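Local coordinates for class II aldolase/adducin domain protein (Pseudomonas syringae pv. phaseolicola 1448A, PDB 3OCR) that belongs to the class II aldolase/adducin family and may bind actin filaments, though its substrate and cellular role are not established, at residues G93-D98 against L102-A107; Y109-A114 against I165-S170. All blocks are in the same frame, centred on the assembly; numbering follows the deposited sequence.

Contact 1 of 2, residues G93-D98 against L102-A107; sequences GTIVDD and LGINYA
The loop that follows edge strand 95-97 of the central sheet folds back on that strand and on the turn before it, and Asp98 takes hold of it at Gly103. Asp98 CG lies anti to its own backbone N (chi1 179°), and the carboxylate reaches the loop backbone. Gly103 N donates to Asp98 OD2 at 2.6 Å. The bond is bent, 146° at the hydrogen, and the N-H meets the syn side, 24° out of the carboxylate plane. The other oxygen, OD1, hydrogen-bonds to Thr100 OG1, two residues on, so both oxygens hold the chain here. Gly103 has positive phi, which favours glycine.

Farther along, the contact becomes apolar. The side chains of Ile95 and Ile104 run antiparallel alongside one another, with Ile95 CD1 4.1 Å from Ile104 CG2. Ile95 CD1 also lies 4.0 Å from Gly103 CA. The other branch of Ile104 ends in CD1, 3.6 Å from Gly93 O. Val87 of the neighbouring strand touches both isoleucines.

Tyr106 CE2 comes within 3.9 Å of Gly93 O, which approaches the ring obliquely. Gly93 is buried, and its backbone angles call for glycine. A water bridges Thr94 and Tyr106: it donates to Thr94 OG1 at 2.6 Å and lies 2.9 Å from Tyr106 OH, in the ring plane. The loop thus packs on Gly93, Ile95 and Asp98. Between them, Val96 and Asp97 pair with the single Lys88 of strand 87-90: a classic beta bulge in the edge strand of this class II aldolase/adducin domain.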
loop_
_atom_site.group_PDB
_atom_site.type_symbol
_atom_site.label_atom_id
_atom_site.label_comp_id
_atom_site.label_asym_id
_atom_site.label_seq_id
_atom_site.Cartn_x
_atom_site.Cartn_y
_atom_site.Cartn_z
ATOM N N GLY A 93 -35.241 -9.223 -10.303
ATOM C CA GLY A 93 -34.226 -10.086 -9.728
ATOM C C GLY A 93 -34.570 -11.562 -9.760
ATOM O O GLY A 93 -33.874 -12.373 -9.141
ATOM N N THR A 94 -35.640 -11.916 -10.472
ATOM C CA THR A 94 -36.033 -13.311 -10.611
ATOM C C THR A 94 -35.075 -13.961 -11.604
ATOM O O THR A 94 -34.786 -13.397 -12.644
ATOM C CB THR A 94 -37.497 -13.441 -11.119
ATOM O OG1 THR A 94 -38.369 -12.712 -10.250
ATOM C CG2 THR A 94 -37.959 -14.915 -11.187
ATOM N N ILE A 95 -34.591 -15.149 -11.274
ATOM C CA ILE A 95 -33.669 -15.861 -12.142
ATOM C C ILE A 95 -34.368 -16.089 -13.465
ATOM O O ILE A 95 -35.514 -16.526 -13.489
ATOM C CB ILE A 95 -33.295 -17.245 -11.543
ATOM C CG1 ILE A 95 -32.616 -17.113 -10.167
ATOM C CG2 ILE A 95 -32.473 -18.076 -12.531
ATOM C CD1 ILE A 95 -31.438 -16.161 -10.113
ATOM N N VAL A 96 -33.686 -15.779 -14.559
ATOM C CA VAL A 96 -34.130 -16.223 -15.873
ATOM C C VAL A 96 -33.241 -17.396 -16.301
ATOM O O VAL A 96 -33.734 -18.400 -16.807
ATOM C CB VAL A 96 -34.155 -15.066 -16.908
ATOM C CG1 VAL A 96 -34.605 -15.570 -18.286
ATOM C CG2 VAL A 96 -35.084 -13.949 -16.426
ATOM N N ASP A 97 -31.936 -17.275 -16.050
ATOM C CA ASP A 97 -30.964 -18.299 -16.415
ATOM C C ASP A 97 -29.805 -18.267 -15.417
ATOM O O ASP A 97 -28.981 -17.360 -15.454
ATOM C CB ASP A 97 -30.441 -18.021 -17.833
ATOM C CG ASP A 97 -29.697 -19.212 -18.442
ATOM O OD1 ASP A 97 -29.242 -20.107 -17.700
ATOM O OD2 ASP A 97 -29.545 -19.228 -19.677
ATOM N N ASP A 98 -29.755 -19.251 -14.522
ATOM C CA ASP A 98 -28.689 -19.326 -13.524
ATOM C C ASP A 98 -27.855 -20.586 -13.712
ATOM O O ASP A 98 -28.191 -21.638 -13.157
ATOM C CB ASP A 98 -29.249 -19.299 -12.105
ATOM C CG ASP A 98 -28.162 -19.403 -11.037
ATOM O OD1 ASP A 98 -26.952 -19.331 -11.372
ATOM O OD2 ASP A 98 -28.524 -19.546 -9.847
ATOM N N LEU A 102 -26.640 -21.053 -7.752
ATOM C CA LEU A 102 -26.384 -20.273 -6.527
ATOM C C LEU A 102 -27.331 -19.098 -6.359
ATOM O O LEU A 102 -27.403 -18.500 -5.293
ATOM C CB LEU A 102 -24.940 -19.753 -6.486
ATOM C CG LEU A 102 -23.783 -20.756 -6.420
ATOM C CD1 LEU A 102 -22.451 -20.049 -6.658
ATOM C CD2 LEU A 102 -23.767 -21.509 -5.091
ATOM N N GLY A 103 -28.036 -18.751 -7.429
ATOM C CA GLY A 103 -28.886 -17.566 -7.432
ATOM C C GLY A 103 -28.071 -16.308 -7.247
ATOM O O GLY A 103 -26.854 -16.297 -7.484
ATOM N N ILE A 104 -28.733 -15.242 -6.820
ATOM C CA ILE A 104 -28.091 -13.943 -6.724
ATOM C C ILE A 104 -28.283 -13.392 -5.337
ATOM O O ILE A 104 -29.060 -13.915 -4.566
ATOM C CB ILE A 104 -28.667 -12.909 -7.760
ATOM C CG1 ILE A 104 -30.137 -12.550 -7.454
ATOM C CG2 ILE A 104 -28.489 -13.421 -9.192
ATOM C CD1 ILE A 104 -30.607 -11.189 -8.073
ATOM N N ASN A 105 -27.545 -12.344 -5.020
ATOM C CA ASN A 105 -27.822 -11.580 -3.823
ATOM C C ASN A 105 -28.988 -10.674 -4.144
ATOM O O ASN A 105 -28.812 -9.592 -4.717
ATOM C CB ASN A 105 -26.619 -10.731 -3.438
ATOM C CG ASN A 105 -26.879 -9.874 -2.232
ATOM O OD1 ASN A 105 -28.001 -9.804 -1.727
ATOM N ND2 ASN A 105 -25.830 -9.219 -1.747
ATOM N N TYR A 106 -30.175 -11.129 -3.776
ATOM C CA TYR A 106 -31.403 -10.442 -4.145
ATOM C C TYR A 106 -31.451 -9.005 -3.612
ATOM O O TYR A 106 -31.875 -8.093 -4.325
ATOM C CB TYR A 106 -32.592 -11.234 -3.630
ATOM C CG TYR A 106 -33.933 -10.862 -4.210
ATOM C CD1 TYR A 106 -34.728 -9.876 -3.606
ATOM C CD2 TYR A 106 -34.438 -11.537 -5.328
ATOM C CE1 TYR A 106 -35.982 -9.563 -4.113
ATOM C CE2 TYR A 106 -35.686 -11.225 -5.848
ATOM C CZ TYR A 106 -36.453 -10.242 -5.237
ATOM O OH TYR A 106 -37.685 -9.943 -5.750
ATOM N N ALA A 107 -31.000 -8.806 -2.378
ATOM C CA ALA A 107 -31.034 -7.480 -1.761
ATOM C C ALA A 107 -29.992 -6.530 -2.374
ATOM O O ALA A 107 -30.230 -5.321 -2.483
ATOM C CB ALA A 107 -30.841 -7.602 -0.257
HETATM O O HOH W 1 -38.642 -11.731 -7.807
#

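Contact 2 of 2, residues Y109-A114 against I165-S170; sequences YVIHSA and IALDLS
Leu167 packs against the first turn of helix 110-118, in the class II aldolase/adducin fold. It sits just ahead of helix 169-179, whose N-cap is Asp168. The Leu167 side chain extends with CG anti to the backbone N (chi1 -178°), which carries CD2 out to Ile111. CD2 does most of the touching. It lies 3.7 Å from Ile111 CA and 3.9 Å from Ile111 CB, so this methyl rests on the helix backbone and the root of the Ile111 side chain.

Val110 meets the same leucine at an oblique angle. Its CG1 is anti to the backbone N (chi1 170°), and its CB points toward Leu167. That branch touches several parts of the leucine: Leu167 CB is 3.9 Å from Val110 CG1, and Leu167 CG is slightly farther.

No hydrogen bond crosses between the segments. Arg172 and Leu175 of helix 169-179 also touch Leu167, and they reach Val110 and Ile111 respectively. Nearby, Ala166 makes weak hydrogen bonds to Lys237 and Gln241 of the second subunit. The closest side-chain approach between the segments is Val110 CG1 to Leu167 CD2, at 3.8 Å.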
loop_
_atom_site.group_PDB
_atom_site.type_symbol
_atom_site.label_atom_id
_atom_site.label_comp_id
_atom_site.label_asym_id
_atom_site.label_seq_id
_atom_site.Cartn_x
_atom_site.Cartn_y
_atom_site.Cartn_z
ATOM N N TYR A 109 -29.127 -6.483 -5.466
ATOM C CA TYR A 109 -29.576 -6.157 -6.820
ATOM C C TYR A 109 -30.566 -4.986 -6.912
ATOM O O TYR A 109 -30.766 -4.409 -7.991
ATOM C CB TYR A 109 -30.201 -7.398 -7.463
ATOM C CG TYR A 109 -30.742 -7.205 -8.869
ATOM C CD1 TYR A 109 -29.887 -6.965 -9.948
ATOM C CD2 TYR A 109 -32.113 -7.301 -9.131
ATOM C CE1 TYR A 109 -30.395 -6.797 -11.267
ATOM C CE2 TYR A 109 -32.622 -7.121 -10.437
ATOM C CZ TYR A 109 -31.757 -6.881 -11.493
ATOM O OH TYR A 109 -32.255 -6.739 -12.782
ATOM N N VAL A 110 -31.200 -4.655 -5.800
ATOM C CA VAL A 110 -32.204 -3.598 -5.782
ATOM C C VAL A 110 -31.704 -2.255 -6.331
ATOM O O VAL A 110 -32.407 -1.597 -7.099
ATOM C CB VAL A 110 -32.790 -3.424 -4.371
ATOM C CG1 VAL A 110 -33.660 -2.158 -4.295
ATOM C CG2 VAL A 110 -33.612 -4.688 -3.982
ATOM N N ILE A 111 -30.499 -1.846 -5.950
ATOM C CA ILE A 111 -29.957 -0.588 -6.479
ATOM C C ILE A 111 -29.786 -0.629 -8.004
ATOM O O ILE A 111 -30.131 0.314 -8.692
ATOM C CB ILE A 111 -28.656 -0.135 -5.748
ATOM C CG1 ILE A 111 -28.251 1.262 -6.232
ATOM C CG2 ILE A 111 -27.512 -1.178 -5.887
ATOM C CD1 ILE A 111 -27.493 2.076 -5.191
ATOM N N HIS A 112 -29.282 -1.747 -8.514
ATOM C CA HIS A 112 -29.126 -1.951 -9.936
ATOM C C HIS A 112 -30.477 -1.873 -10.637
ATOM O O HIS A 112 -30.628 -1.140 -11.616
ATOM C CB HIS A 112 -28.385 -3.269 -10.192
ATOM C CG HIS A 112 -26.996 -3.263 -9.625
ATOM N ND1 HIS A 112 -25.911 -2.775 -10.324
ATOM C CD2 HIS A 112 -26.531 -3.605 -8.396
ATOM C CE1 HIS A 112 -24.834 -2.846 -9.562
ATOM N NE2 HIS A 112 -25.180 -3.346 -8.387
ATOM N N SER A 113 -31.455 -2.601 -10.099
ATOM C CA SER A 113 -32.818 -2.610 -10.618
ATOM C C SER A 113 -33.435 -1.201 -10.654
ATOM O O SER A 113 -34.024 -0.796 -11.658
ATOM C CB SER A 113 -33.685 -3.518 -9.742
ATOM O OG SER A 113 -34.985 -3.560 -10.285
ATOM N N ALA A 114 -33.306 -0.462 -9.557
ATOM C CA ALA A 114 -33.869 0.899 -9.498
ATOM C C ALA A 114 -33.294 1.795 -10.597
ATOM O O ALA A 114 -34.041 2.516 -11.281
ATOM C CB ALA A 114 -33.630 1.531 -8.117
ATOM N N ILE A 165 -28.845 0.145 4.974
ATOM C CA ILE A 165 -28.404 -0.946 4.089
ATOM C C ILE A 165 -29.462 -1.257 3.023
ATOM O O ILE A 165 -29.165 -1.228 1.833
ATOM C CB ILE A 165 -28.004 -2.215 4.894
ATOM C CG1 ILE A 165 -26.824 -1.900 5.829
ATOM C CG2 ILE A 165 -27.658 -3.382 3.943
ATOM C CD1 ILE A 165 -26.527 -2.980 6.889
ATOM N N ALA A 166 -30.687 -1.534 3.459
ATOM C CA ALA A 166 -31.771 -1.902 2.555
ATOM C C ALA A 166 -32.334 -0.662 1.890
ATOM O O ALA A 166 -32.479 0.392 2.515
ATOM C CB ALA A 166 -32.885 -2.660 3.299
ATOM N N LEU A 167 -32.641 -0.802 0.608
ATOM C CA LEU A 167 -33.156 0.291 -0.182
ATOM C C LEU A 167 -34.683 0.137 -0.305
ATOM O O LEU A 167 -35.174 -0.613 -1.149
ATOM C CB LEU A 167 -32.455 0.280 -1.542
ATOM C CG LEU A 167 -32.724 1.330 -2.623
ATOM C CD1 LEU A 167 -32.548 2.746 -2.120
ATOM C CD2 LEU A 167 -31.786 1.073 -3.786
ATOM N N ASP A 168 -35.420 0.815 0.576
ATOM C CA ASP A 168 -36.880 0.795 0.517
ATOM C C ASP A 168 -37.365 1.758 -0.557
ATOM O O ASP A 168 -36.578 2.525 -1.119
ATOM C CB ASP A 168 -37.557 1.041 1.892
ATOM C CG ASP A 168 -37.478 2.507 2.386
ATOM O OD1 ASP A 168 -37.609 3.470 1.587
ATOM O OD2 ASP A 168 -37.319 2.689 3.617
ATOM N N LEU A 169 -38.660 1.691 -0.830
ATOM C CA LEU A 169 -39.308 2.435 -1.898
ATOM C C LEU A 169 -39.105 3.939 -1.781
ATOM O O LEU A 169 -38.833 4.602 -2.775
ATOM C CB LEU A 169 -40.802 2.116 -1.879
ATOM C CG LEU A 169 -41.629 2.442 -3.117
ATOM C CD1 LEU A 169 -41.182 1.612 -4.328
ATOM C CD2 LEU A 169 -43.074 2.179 -2.766
ATOM N N SER A 170 -39.247 4.462 -0.566
ATOM C CA SER A 170 -39.018 5.874 -0.285
ATOM C C SER A 170 -37.596 6.288 -0.708
ATOM O O SER A 170 -37.421 7.299 -1.393
ATOM C CB SER A 170 -39.242 6.147 1.202
ATOM O OG SER A 170 -39.870 7.398 1.409
#

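Both contacts lie toward the surface, and both involve the chain around helix 110-118. Contact 1 includes one buried residue, Gly93; the touching residues of contact 2 are all partly exposed. Contact 1 joins an edge strand to the loop that leads into that helix. Contact 2 joins the first turn of the helix to a more distant part of the chain. Contact 1 mixes a carboxylate-to-backbone bond, a water bridge and apolar packing, whereas contact 2 is wholly apolar between its segments. Tyr109, in segment 109-114 but not touching 165-170, packs on contact 1: its CE2 is 3.4 Å from Gly93 N, and its CB is 3.9 Å from Ile104 CD1. Only contact 2 has another subunit within reach.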